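Local structure of soluble lytic murein transglycosylase (Escherichia coli, 1QSA) at residues P36-P39 / Y40-R44; P383-A386 / R387-E390; S8-A11 / Q12-A16. The protein cleaves the beta-1,4 bonds between N-acetylmuramic acid and N-acetylglucosamine in peptidoglycan and leaves a 1,6-anhydro bond in the muramic acid residue. All blocks are in the same frame, centred on the assembly; numbering follows the deposited sequence.

Contact 1: residues P36-P39 / Y40-R44; sequences PLYP and YLEYR
Leu37 O is gripped by two backbone N-H groups. Tyr40 N lies 2.9 Å from Leu37 O and stands 50° out of the carbonyl plane. Leu41 N gives a second, weak bond to Leu37 O at 3.5 Å. Leu37 is the N-cap residue of helix 38-48, so these bonds mark the opening turn. Its apolar side chain turns to packing instead: Leu37 CD2 rests 3.9 Å from Tyr40 CD2. The hydroxyl of Tyr40 bonds to Glu403, outside these segments. Regular helix bonding follows with Glu42 N to Tyr38 O at 3.0 Å and with Tyr43 N to Pro39 O. Pro39 has no N-H to give, and the first turn needs none.

Tyr38 holds its CG opposite the backbone N (chi1 -177°), which swings the ring round beside the next turn. There CD1 of Tyr38 meets CD1 of Leu41 at 4.1 Å. The ring and the Glu42 side chain cross at about a right angle: Glu42 CG and CD lie obliquely against Tyr38 CE2, with ring and carboxylate planes 36° apart. A water joins their ends, 2.6 Å from Tyr38 OH and 2.8 Å from Glu42 OE2, to which it donates. Glu42 has two conformers and the bridge is described for one, so its permanence is doubtful. In this conformer the carboxylate also lies near the helix start, where the helix dipole would probably favour its negative charge.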
ATOM      1  N   PRO A  36      14.786  10.956 -28.143  1.00 10.03           N
ATOM      2  CA  PRO A  36      14.313   9.773 -27.405  1.00 10.35           C
ATOM      3  C   PRO A  36      12.831   9.720 -27.088  1.00  9.45           C
ATOM      4  O   PRO A  36      12.254   8.630 -27.096  1.00  9.95           O
ATOM      5  CB  PRO A  36      15.164   9.777 -26.133  1.00 11.04           C
ATOM      6  CG  PRO A  36      16.489  10.350 -26.631  1.00 10.05           C
ATOM      7  CD  PRO A  36      16.047  11.473 -27.570  1.00 10.03           C
ATOM      8  N   LEU A  37      12.224  10.872 -26.817  1.00  9.76           N
ATOM      9  CA  LEU A  37      10.799  10.877 -26.489  1.00  9.28           C
ATOM     10  C   LEU A  37       9.830  10.976 -27.679  1.00 10.45           C
ATOM     11  O   LEU A  37       8.616  11.082 -27.482  1.00 10.20           O
ATOM     12  CB  LEU A  37      10.478  11.923 -25.416  1.00  9.77           C
ATOM     13  CG  LEU A  37      11.310  11.823 -24.122  1.00  8.11           C
ATOM     14  CD1 LEU A  37      10.773  12.810 -23.092  1.00  9.31           C
ATOM     15  CD2 LEU A  37      11.283  10.415 -23.537  1.00 10.31           C
ATOM     16  N   TYR A  38      10.339  10.862 -28.905  1.00 10.42           N
ATOM     17  CA  TYR A  38       9.464  10.906 -30.083  1.00 10.39           C
ATOM     18  C   TYR A  38       8.315   9.874 -29.984  1.00 10.45           C
ATOM     19  O   TYR A  38       7.182  10.195 -30.325  1.00 11.70           O
ATOM     20  CB  TYR A  38      10.274  10.715 -31.369  1.00 10.78           C
ATOM     21  CG  TYR A  38       9.429  10.819 -32.609  1.00 12.98           C
ATOM     22  CD1 TYR A  38       8.967  12.058 -33.068  1.00 13.61           C
ATOM     23  CD2 TYR A  38       9.057   9.675 -33.299  1.00 14.86           C
ATOM     24  CE1 TYR A  38       8.141  12.145 -34.199  1.00 13.97           C
ATOM     25  CE2 TYR A  38       8.237   9.744 -34.424  1.00 15.63           C
ATOM     26  CZ  TYR A  38       7.784  10.974 -34.863  1.00 17.10           C
ATOM     27  OH  TYR A  38       6.955  11.006 -35.964  1.00 20.57           O
ATOM     28  N   PRO A  39       8.573   8.648 -29.469  1.00 10.52           N
ATOM     29  CA  PRO A  39       7.467   7.673 -29.370  1.00 10.68           C
ATOM     30  C   PRO A  39       6.296   8.196 -28.528  1.00  9.97           C
ATOM     31  O   PRO A  39       5.146   7.815 -28.763  1.00 10.55           O
ATOM     32  CB  PRO A  39       8.135   6.457 -28.719  1.00 11.82           C
ATOM     33  CG  PRO A  39       9.534   6.521 -29.251  1.00 12.07           C
ATOM     34  CD  PRO A  39       9.858   8.007 -29.129  1.00 10.87           C
ATOM     35  N   TYR A  40       6.576   9.038 -27.530  1.00  8.43           N
ATOM     36  CA  TYR A  40       5.504   9.626 -26.718  1.00  9.15           C
ATOM     37  C   TYR A  40       4.656  10.588 -27.555  1.00  8.63           C
ATOM     38  O   TYR A  40       3.445  10.701 -27.346  1.00 10.24           O
ATOM     39  CB  TYR A  40       6.058  10.314 -25.472  1.00 10.22           C
ATOM     40  CG  TYR A  40       6.487   9.348 -24.396  1.00  9.86           C
ATOM     41  CD1 TYR A  40       5.580   8.904 -23.427  1.00 11.88           C
ATOM     42  CD2 TYR A  40       7.803   8.881 -24.330  1.00 10.34           C
ATOM     43  CE1 TYR A  40       5.968   8.021 -22.425  1.00  9.61           C
ATOM     44  CE2 TYR A  40       8.205   7.990 -23.314  1.00 10.61           C
ATOM     45  CZ  TYR A  40       7.274   7.567 -22.372  1.00 12.09           C
ATOM     46  OH  TYR A  40       7.634   6.677 -21.390  1.00 10.54           O
ATOM     47  N   LEU A  41       5.291  11.302 -28.480  1.00  9.67           N
ATOM     48  CA  LEU A  41       4.572  12.213 -29.376  1.00 10.55           C
ATOM     49  C   LEU A  41       3.689  11.384 -30.329  1.00 10.82           C
ATOM     50  O   LEU A  41       2.558  11.766 -30.631  1.00 12.64           O
ATOM     51  CB  LEU A  41       5.569  13.049 -30.195  1.00 13.00           C
ATOM     52  CG  LEU A  41       6.409  14.064 -29.413  1.00 12.13           C
ATOM     53  CD1 LEU A  41       7.384  14.734 -30.375  1.00 14.69           C
ATOM     54  CD2 LEU A  41       5.510  15.098 -28.735  1.00 14.97           C
ATOM     55  N   GLU A  42       4.217  10.269 -30.824  1.00 11.05           N
ATOM     56  CA  GLU A  42       3.456   9.415 -31.725  1.00 13.45           C
ATOM     57  C   GLU A  42       2.244   8.852 -30.991  1.00 13.98           C
ATOM     58  O   GLU A  42       1.150   8.766 -31.553  1.00 14.37           O
ATOM     59  CB  GLU A  42       4.311   8.248 -32.209  0.56 14.57           C
ATOM     60  CG  GLU A  42       5.440   8.625 -33.119  0.56 15.86           C
ATOM     61  CD  GLU A  42       6.209   7.414 -33.593  0.56 17.20           C
ATOM     62  OE1 GLU A  42       6.896   6.781 -32.767  0.56 18.59           O
ATOM     63  OE2 GLU A  42       6.122   7.092 -34.796  0.56 19.81           O
ATOM     64  N   TYR A  43       2.448   8.478 -29.727  1.00 11.48           N
ATOM     65  CA  TYR A  43       1.370   7.938 -28.914  1.00 12.82           C
ATOM     66  C   TYR A  43       0.276   8.990 -28.763  1.00 12.85           C
ATOM     67  O   TYR A  43      -0.914   8.680 -28.893  1.00 13.28           O
ATOM     68  CB  TYR A  43       1.902   7.512 -27.534  1.00 11.92           C
ATOM     69  CG  TYR A  43       0.807   7.112 -26.561  1.00 13.08           C
ATOM     70  CD1 TYR A  43       0.262   5.826 -26.578  1.00 13.07           C
ATOM     71  CD2 TYR A  43       0.293   8.034 -25.649  1.00 14.23           C
ATOM     72  CE1 TYR A  43      -0.778   5.468 -25.702  1.00 14.14           C
ATOM     73  CE2 TYR A  43      -0.744   7.691 -24.775  1.00 17.72           C
ATOM     74  CZ  TYR A  43      -1.272   6.406 -24.809  1.00 16.95           C
ATOM     75  OH  TYR A  43      -2.307   6.094 -23.949  1.00 19.13           O
ATOM     76  N   ARG A  44       0.677  10.230 -28.500  1.00 12.26           N
ATOM     77  CA  ARG A  44      -0.281  11.323 -28.341  1.00 12.60           C
ATOM     78  C   ARG A  44      -1.066  11.526 -29.641  1.00 13.58           C
ATOM     79  O   ARG A  44      -2.286  11.698 -29.621  1.00 13.73           O
ATOM     80  CB  ARG A  44       0.438  12.617 -27.925  1.00 13.64           C
ATOM     81  CG  ARG A  44      -0.527  13.727 -27.517  1.00 12.66           C
ATOM     82  CD  ARG A  44       0.220  14.969 -27.003  1.00 12.44           C
ATOM     83  NE  ARG A  44      -0.694  16.081 -26.741  1.00 14.73           N
ATOM     84  CZ  ARG A  44      -0.386  17.198 -26.081  1.00 15.34           C
ATOM     85  NH1 ARG A  44       0.830  17.413 -25.599  1.00 13.94           N
ATOM     86  NH2 ARG A  44      -1.310  18.132 -25.928  1.00 18.31           N
TER
HETATM   87  O   HOH W   1       5.959   8.813 -37.041  1.00 44.19           O

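Contact 2: residues P383-A386 / R387-E390; sequences PEMA and RVRE. With SO4 (sulfate ion), chain C.
Arg387 folds back over the turn before it. Its CG is set beside the backbone N (chi1 -67°), and the chain bends again at chi3 (-65°). This brings the flat guanidinium over the backbone of Glu384, whose CA lies 3.8 Å above the guanidinium plane, toward the rim. Glu384 runs extended, and its OE2 makes a long salt bridge of 3.9 Å with Arg387 NH2, the planes 44° apart. The stronger partner of Arg387 is Glu403, through NE. Glu403 also nears the Glu384 carboxylate, and Arg387 probably eases that meeting of like charges.

These residues open helix 383-393, within the L domain of the Slt family. Met385 SD packs on Val388 CB at 4.3 Å, on the side that meets Trp404 and Leu419.

Ala386 O takes two donors, Glu390 N at 3.2 Å and a water at 2.9 Å. The same water donates to Glu390 OE2 at 2.8 Å, while OE1 has a hydrogen bond with Tyr35 and a salt bridge with Arg7. Arg389 is stretched out straight, and at its guanidinium edge NE bonds sulfate O3 at 3.1 Å and NH2 bonds O2 at 3.0 Å. The sulfate, probably from the crystallisation liquor, is also bonded by Arg7.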
ATOM      1  N   PRO A 383      18.357   2.593 -25.773  1.00 17.62           N
ATOM      2  CA  PRO A 383      17.276   3.557 -25.982  1.00 15.83           C
ATOM      3  C   PRO A 383      16.331   3.724 -24.787  1.00 14.43           C
ATOM      4  O   PRO A 383      15.858   4.833 -24.551  1.00 11.68           O
ATOM      5  CB  PRO A 383      16.566   3.032 -27.237  1.00 17.49           C
ATOM      6  CG  PRO A 383      16.958   1.599 -27.320  1.00 20.06           C
ATOM      7  CD  PRO A 383      18.354   1.540 -26.805  1.00 18.98           C
ATOM      8  N   GLU A 384      16.067   2.659 -24.015  1.00 12.97           N
ATOM      9  CA  GLU A 384      15.174   2.840 -22.868  1.00 13.66           C
ATOM     10  C   GLU A 384      15.832   3.771 -21.837  1.00 12.54           C
ATOM     11  O   GLU A 384      15.174   4.663 -21.289  1.00 10.63           O
ATOM     12  CB  GLU A 384      14.719   1.507 -22.228  1.00 17.07           C
ATOM     13  CG  GLU A 384      13.685   1.754 -21.099  1.00 21.09           C
ATOM     14  CD  GLU A 384      12.743   0.584 -20.800  1.00 24.01           C
ATOM     15  OE1 GLU A 384      13.187  -0.595 -20.806  1.00 25.64           O
ATOM     16  OE2 GLU A 384      11.551   0.859 -20.516  1.00 21.73           O
ATOM     17  N   MET A 385      17.133   3.608 -21.599  1.00 11.06           N
ATOM     18  CA  MET A 385      17.809   4.500 -20.657  1.00 11.79           C
ATOM     19  C   MET A 385      17.788   5.943 -21.187  1.00 10.42           C
ATOM     20  O   MET A 385      17.643   6.885 -20.420  1.00 11.69           O
ATOM     21  CB  MET A 385      19.256   4.062 -20.403  1.00 11.74           C
ATOM     22  CG  MET A 385      19.964   4.891 -19.330  1.00 13.02           C
ATOM     23  SD  MET A 385      19.190   4.749 -17.683  1.00 15.61           S
ATOM     24  CE  MET A 385      20.028   3.304 -17.033  1.00 18.56           C
ATOM     25  N   ALA A 386      17.935   6.116 -22.501  1.00 10.70           N
ATOM     26  CA  ALA A 386      17.899   7.453 -23.077  1.00 10.20           C
ATOM     27  C   ALA A 386      16.527   8.103 -22.817  1.00 10.24           C
ATOM     28  O   ALA A 386      16.451   9.303 -22.563  1.00 10.74           O
ATOM     29  CB  ALA A 386      18.209   7.408 -24.565  1.00  9.92           C
ATOM     30  N   ARG A 387      15.447   7.313 -22.858  1.00 10.28           N
ATOM     31  CA  ARG A 387      14.117   7.873 -22.575  1.00  9.77           C
ATOM     32  C   ARG A 387      14.035   8.255 -21.096  1.00 10.27           C
ATOM     33  O   ARG A 387      13.525   9.318 -20.757  1.00  9.37           O
ATOM     34  CB  ARG A 387      12.998   6.888 -22.923  1.00  8.98           C
ATOM     35  CG  ARG A 387      12.877   6.614 -24.431  1.00  9.25           C
ATOM     36  CD  ARG A 387      11.511   6.062 -24.799  1.00 10.33           C
ATOM     37  NE  ARG A 387      11.265   4.755 -24.204  1.00 12.30           N
ATOM     38  CZ  ARG A 387      11.699   3.600 -24.694  1.00 12.27           C
ATOM     39  NH1 ARG A 387      12.424   3.564 -25.809  1.00 14.29           N
ATOM     40  NH2 ARG A 387      11.419   2.470 -24.060  1.00 13.14           N
ATOM     41  N   VAL A 388      14.573   7.402 -20.223  1.00  8.96           N
ATOM     42  CA  VAL A 388      14.564   7.680 -18.781  1.00 10.63           C
ATOM     43  C   VAL A 388      15.283   8.995 -18.504  1.00 11.56           C
ATOM     44  O   VAL A 388      14.774   9.844 -17.770  1.00  9.91           O
ATOM     45  CB  VAL A 388      15.236   6.527 -17.981  1.00  9.04           C
ATOM     46  CG1 VAL A 388      15.451   6.940 -16.503  1.00 12.57           C
ATOM     47  CG2 VAL A 388      14.343   5.279 -18.046  1.00  9.70           C
ATOM     48  N   ARG A 389      16.439   9.182 -19.145  1.00 10.85           N
ATOM     49  CA  ARG A 389      17.215  10.406 -18.974  1.00 11.42           C
ATOM     50  C   ARG A 389      16.396  11.649 -19.353  1.00  9.02           C
ATOM     51  O   ARG A 389      16.361  12.622 -18.604  1.00 10.87           O
ATOM     52  CB  ARG A 389      18.497  10.342 -19.814  1.00 12.77           C
ATOM     53  CG  ARG A 389      19.325  11.628 -19.801  1.00 16.47           C
ATOM     54  CD  ARG A 389      20.571  11.494 -20.673  1.00 18.42           C
ATOM     55  NE  ARG A 389      21.337  12.746 -20.707  1.00 21.22           N
ATOM     56  CZ  ARG A 389      22.259  13.056 -21.626  1.00 24.71           C
ATOM     57  NH1 ARG A 389      22.560  12.214 -22.614  1.00 22.87           N
ATOM     58  NH2 ARG A 389      22.889  14.223 -21.554  1.00 24.43           N
ATOM     59  N   GLU A 390      15.708  11.598 -20.493  1.00  9.38           N
ATOM     60  CA  GLU A 390      14.898  12.734 -20.918  1.00  9.08           C
ATOM     61  C   GLU A 390      13.745  12.980 -19.965  1.00  8.18           C
ATOM     62  O   GLU A 390      13.465  14.119 -19.622  1.00  9.25           O
ATOM     63  CB  GLU A 390      14.359  12.541 -22.342  1.00  8.86           C
ATOM     64  CG  GLU A 390      15.453  12.564 -23.400  1.00  9.02           C
ATOM     65  CD  GLU A 390      16.435  13.698 -23.163  1.00 11.12           C
ATOM     66  OE1 GLU A 390      16.010  14.860 -23.281  1.00  9.89           O
ATOM     67  OE2 GLU A 390      17.619  13.432 -22.815  1.00 11.39           O
TER
HETATM   68  S   SO4 C 702      21.465  16.001 -18.538  1.00 36.72           S
HETATM   69  O1  SO4 C 702      21.333  16.343 -17.107  1.00 37.52           O
HETATM   70  O2  SO4 C 702      22.794  15.415 -18.803  1.00 38.63           O
HETATM   71  O3  SO4 C 702      20.414  15.019 -18.886  1.00 34.68           O
HETATM   72  O4  SO4 C 702      21.335  17.234 -19.329  1.00 36.16           O
HETATM   73  O   HOH W   2      18.588  10.952 -23.570  1.00 13.67           O

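Contact 3: residues S8-A11 / Q12-A16; sequences SRYA and QIKQA. With ACT (acetate ion), chain O.
Tyr10 and Lys14 are brought together by different first torsions. In Tyr10 the ring carbon CG lies opposite the backbone N (chi1 -172°), which carries the ring along the helix toward the next turn. In Lys14 CG lies beside the backbone N (chi1 -76°), and a bend at chi3 (64°) turns the end of the chain up past the ring. Lys14 CD then sits over the ring face, 4.0 Å from the Tyr10 ring centroid, in a CH-pi contact. The nearest ring atom to Lys14 CD is Tyr10 CE2, at 3.5 Å.

Both polar ends reach one oxygen of an acetate ion. Tyr10 OH donates to acetate OXT at 2.6 Å, and Lys14 NZ to the same OXT at 2.8 Å. The acetate probably comes from the crystallisation liquor, but its charge suits the lysine. Tyr10 OH also bonds to a glycerol. With an alanine at Tyr10, the Lys14 chain would probably lose the face it lies on and be freer to turn, and the acetate would lose one of its donors.

The backbone beneath is regular helix. Lys14 N donates to Tyr10 O at 3.2 Å, and Ile13 N to Arg9 O at 2.8 Å. Ile13 CG2, between its own backbone N and carbonyl carbon, is set 3.2 Å from Tyr10 O.

Helix 3-18 packs here against two others. Ile13 and Arg9 touch Met28 of helix 22-28. Tyr10 and Ile13 reach Leu41 of helix 38-48, and the Tyr10 ring also meets the rings of Tyr35 and Trp394.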
ATOM      1  N   SER A   8      14.665  21.650 -26.675  1.00 11.21           N
ATOM      2  CA  SER A   8      13.906  22.896 -26.839  1.00 11.01           C
ATOM      3  C   SER A   8      12.700  22.664 -27.755  1.00 10.92           C
ATOM      4  O   SER A   8      11.588  23.087 -27.429  1.00 11.88           O
ATOM      5  CB  SER A   8      14.781  24.015 -27.429  1.00 12.65           C
ATOM      6  OG  SER A   8      15.801  24.425 -26.528  1.00 13.59           O
ATOM      7  N   ARG A   9      12.920  21.988 -28.883  1.00 10.11           N
ATOM      8  CA  ARG A   9      11.827  21.720 -29.829  1.00 11.03           C
ATOM      9  C   ARG A   9      10.758  20.832 -29.195  1.00 11.43           C
ATOM     10  O   ARG A   9       9.570  21.013 -29.462  1.00 10.27           O
ATOM     11  CB  ARG A   9      12.341  21.096 -31.126  1.00 11.75           C
ATOM     12  CG  ARG A   9      13.297  22.015 -31.898  1.00 12.09           C
ATOM     13  CD  ARG A   9      13.363  21.652 -33.376  1.00 11.85           C
ATOM     14  NE  ARG A   9      13.709  20.254 -33.641  1.00 12.06           N
ATOM     15  CZ  ARG A   9      14.934  19.751 -33.538  1.00 13.77           C
ATOM     16  NH1 ARG A   9      15.923  20.499 -33.057  1.00 13.05           N
ATOM     17  NH2 ARG A   9      15.149  18.478 -33.821  1.00 13.36           N
ATOM     18  N   TYR A  10      11.174  19.937 -28.299  1.00 10.55           N
ATOM     19  CA  TYR A  10      10.226  19.037 -27.620  1.00  9.99           C
ATOM     20  C   TYR A  10       9.293  19.845 -26.719  1.00 12.11           C
ATOM     21  O   TYR A  10       8.071  19.677 -26.761  1.00 11.39           O
ATOM     22  CB  TYR A  10      10.974  17.974 -26.800  1.00 10.12           C
ATOM     23  CG  TYR A  10      10.069  16.908 -26.225  1.00  9.13           C
ATOM     24  CD1 TYR A  10       9.479  15.953 -27.049  1.00 10.39           C
ATOM     25  CD2 TYR A  10       9.806  16.858 -24.857  1.00 10.99           C
ATOM     26  CE1 TYR A  10       8.639  14.970 -26.525  1.00 12.74           C
ATOM     27  CE2 TYR A  10       8.965  15.872 -24.320  1.00 11.60           C
ATOM     28  CZ  TYR A  10       8.390  14.939 -25.164  1.00 11.52           C
ATOM     29  OH  TYR A  10       7.550  13.971 -24.646  1.00 14.47           O
ATOM     30  N   ALA A  11       9.862  20.710 -25.886  1.00 10.06           N
ATOM     31  CA  ALA A  11       9.049  21.548 -25.003  1.00 10.14           C
ATOM     32  C   ALA A  11       8.136  22.455 -25.844  1.00 10.37           C
ATOM     33  O   ALA A  11       6.958  22.643 -25.520  1.00 11.27           O
ATOM     34  CB  ALA A  11       9.947  22.388 -24.100  1.00 13.16           C
ATOM     35  N   GLN A  12       8.659  22.954 -26.955  1.00 11.60           N
ATOM     36  CA  GLN A  12       7.895  23.849 -27.820  1.00 11.64           C
ATOM     37  C   GLN A  12       6.741  23.165 -28.541  1.00 12.08           C
ATOM     38  O   GLN A  12       5.644  23.743 -28.650  1.00 12.12           O
ATOM     39  CB  GLN A  12       8.845  24.588 -28.775  1.00 13.19           C
ATOM     40  CG  GLN A  12       9.741  25.584 -28.009  1.00 15.49           C
ATOM     41  CD  GLN A  12      11.089  25.853 -28.674  1.00 19.23           C
ATOM     42  OE1 GLN A  12      11.430  25.260 -29.701  1.00 18.62           O
ATOM     43  NE2 GLN A  12      11.874  26.750 -28.068  1.00 22.31           N
ATOM     44  N   ILE A  13       6.945  21.933 -29.000  1.00 11.00           N
ATOM     45  CA  ILE A  13       5.870  21.233 -29.694  1.00 11.03           C
ATOM     46  C   ILE A  13       4.739  20.889 -28.715  1.00 12.64           C
ATOM     47  O   ILE A  13       3.572  20.937 -29.076  1.00 13.74           O
ATOM     48  CB  ILE A  13       6.374  19.992 -30.482  1.00 10.90           C
ATOM     49  CG1 ILE A  13       5.347  19.591 -31.546  1.00 11.11           C
ATOM     50  CG2 ILE A  13       6.655  18.814 -29.549  1.00 11.35           C
ATOM     51  CD1 ILE A  13       5.819  18.451 -32.446  1.00 11.28           C
ATOM     52  N   LYS A  14       5.089  20.589 -27.468  1.00 12.49           N
ATOM     53  CA  LYS A  14       4.084  20.271 -26.450  1.00 11.69           C
ATOM     54  C   LYS A  14       3.273  21.521 -26.110  1.00 13.36           C
ATOM     55  O   LYS A  14       2.066  21.447 -25.909  1.00 13.97           O
ATOM     56  CB  LYS A  14       4.753  19.712 -25.194  1.00 12.19           C
ATOM     57  CG  LYS A  14       5.195  18.275 -25.362  1.00 12.91           C
ATOM     58  CD  LYS A  14       6.104  17.834 -24.215  1.00 14.12           C
ATOM     59  CE  LYS A  14       5.388  17.848 -22.866  1.00 14.30           C
ATOM     60  NZ  LYS A  14       6.282  17.300 -21.792  1.00 17.75           N
ATOM     61  N   GLN A  15       3.944  22.667 -26.053  1.00 11.69           N
ATOM     62  CA  GLN A  15       3.275  23.935 -25.775  1.00 13.95           C
ATOM     63  C   GLN A  15       2.268  24.217 -26.902  1.00 13.16           C
ATOM     64  O   GLN A  15       1.131  24.596 -26.636  1.00 14.06           O
ATOM     65  CB  GLN A  15       4.311  25.054 -25.688  1.00 14.59           C
ATOM     66  CG  GLN A  15       3.747  26.454 -25.460  1.00 21.57           C
ATOM     67  CD  GLN A  15       4.857  27.513 -25.405  1.00 26.58           C
ATOM     68  OE1 GLN A  15       5.676  27.624 -26.327  1.00 29.15           O
ATOM     69  NE2 GLN A  15       4.890  28.285 -24.326  1.00 29.69           N
ATOM     70  N   ALA A  16       2.689  24.015 -28.151  1.00 11.98           N
ATOM     71  CA  ALA A  16       1.809  24.242 -29.298  1.00 13.04           C
ATOM     72  C   ALA A  16       0.619  23.280 -29.270  1.00 14.44           C
ATOM     73  O   ALA A  16      -0.527  23.689 -29.473  1.00 14.89           O
ATOM     74  CB  ALA A  16       2.587  24.072 -30.613  1.00 14.44           C
TER
HETATM   75  C   ACT O 801       5.909  13.591 -21.720  1.00 15.88           C
HETATM   76  O   ACT O 801       4.989  13.797 -20.905  1.00 16.97           O
HETATM   77  OXT ACT O 801       6.501  14.517 -22.306  1.00 14.08           O
HETATM   78  CH3 ACT O 801       6.346  12.159 -21.992  1.00 15.28           C

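Overall arrangement
From the N terminus the order is contact 3, contact 1, contact 2. Each is local to its own helix, contact 1 including the N-cap that precedes it, so none closes a long loop. They follow in series and neither nest nor cross. Contact 1 is the middle piece, its centre about 12 Å from the centre of each of the others. CB of Leu37 and of Tyr40 pack against Tyr10 OH of contact 3. Leu37 also packs on Glu390 of contact 2, and Pro36 on Arg387. Contacts 2 and 3 do not touch; their nearest atoms are about 7 Å apart. The first helices of this alpha-superhelical chain thus lie against helix 383-393, more than 300 residues later.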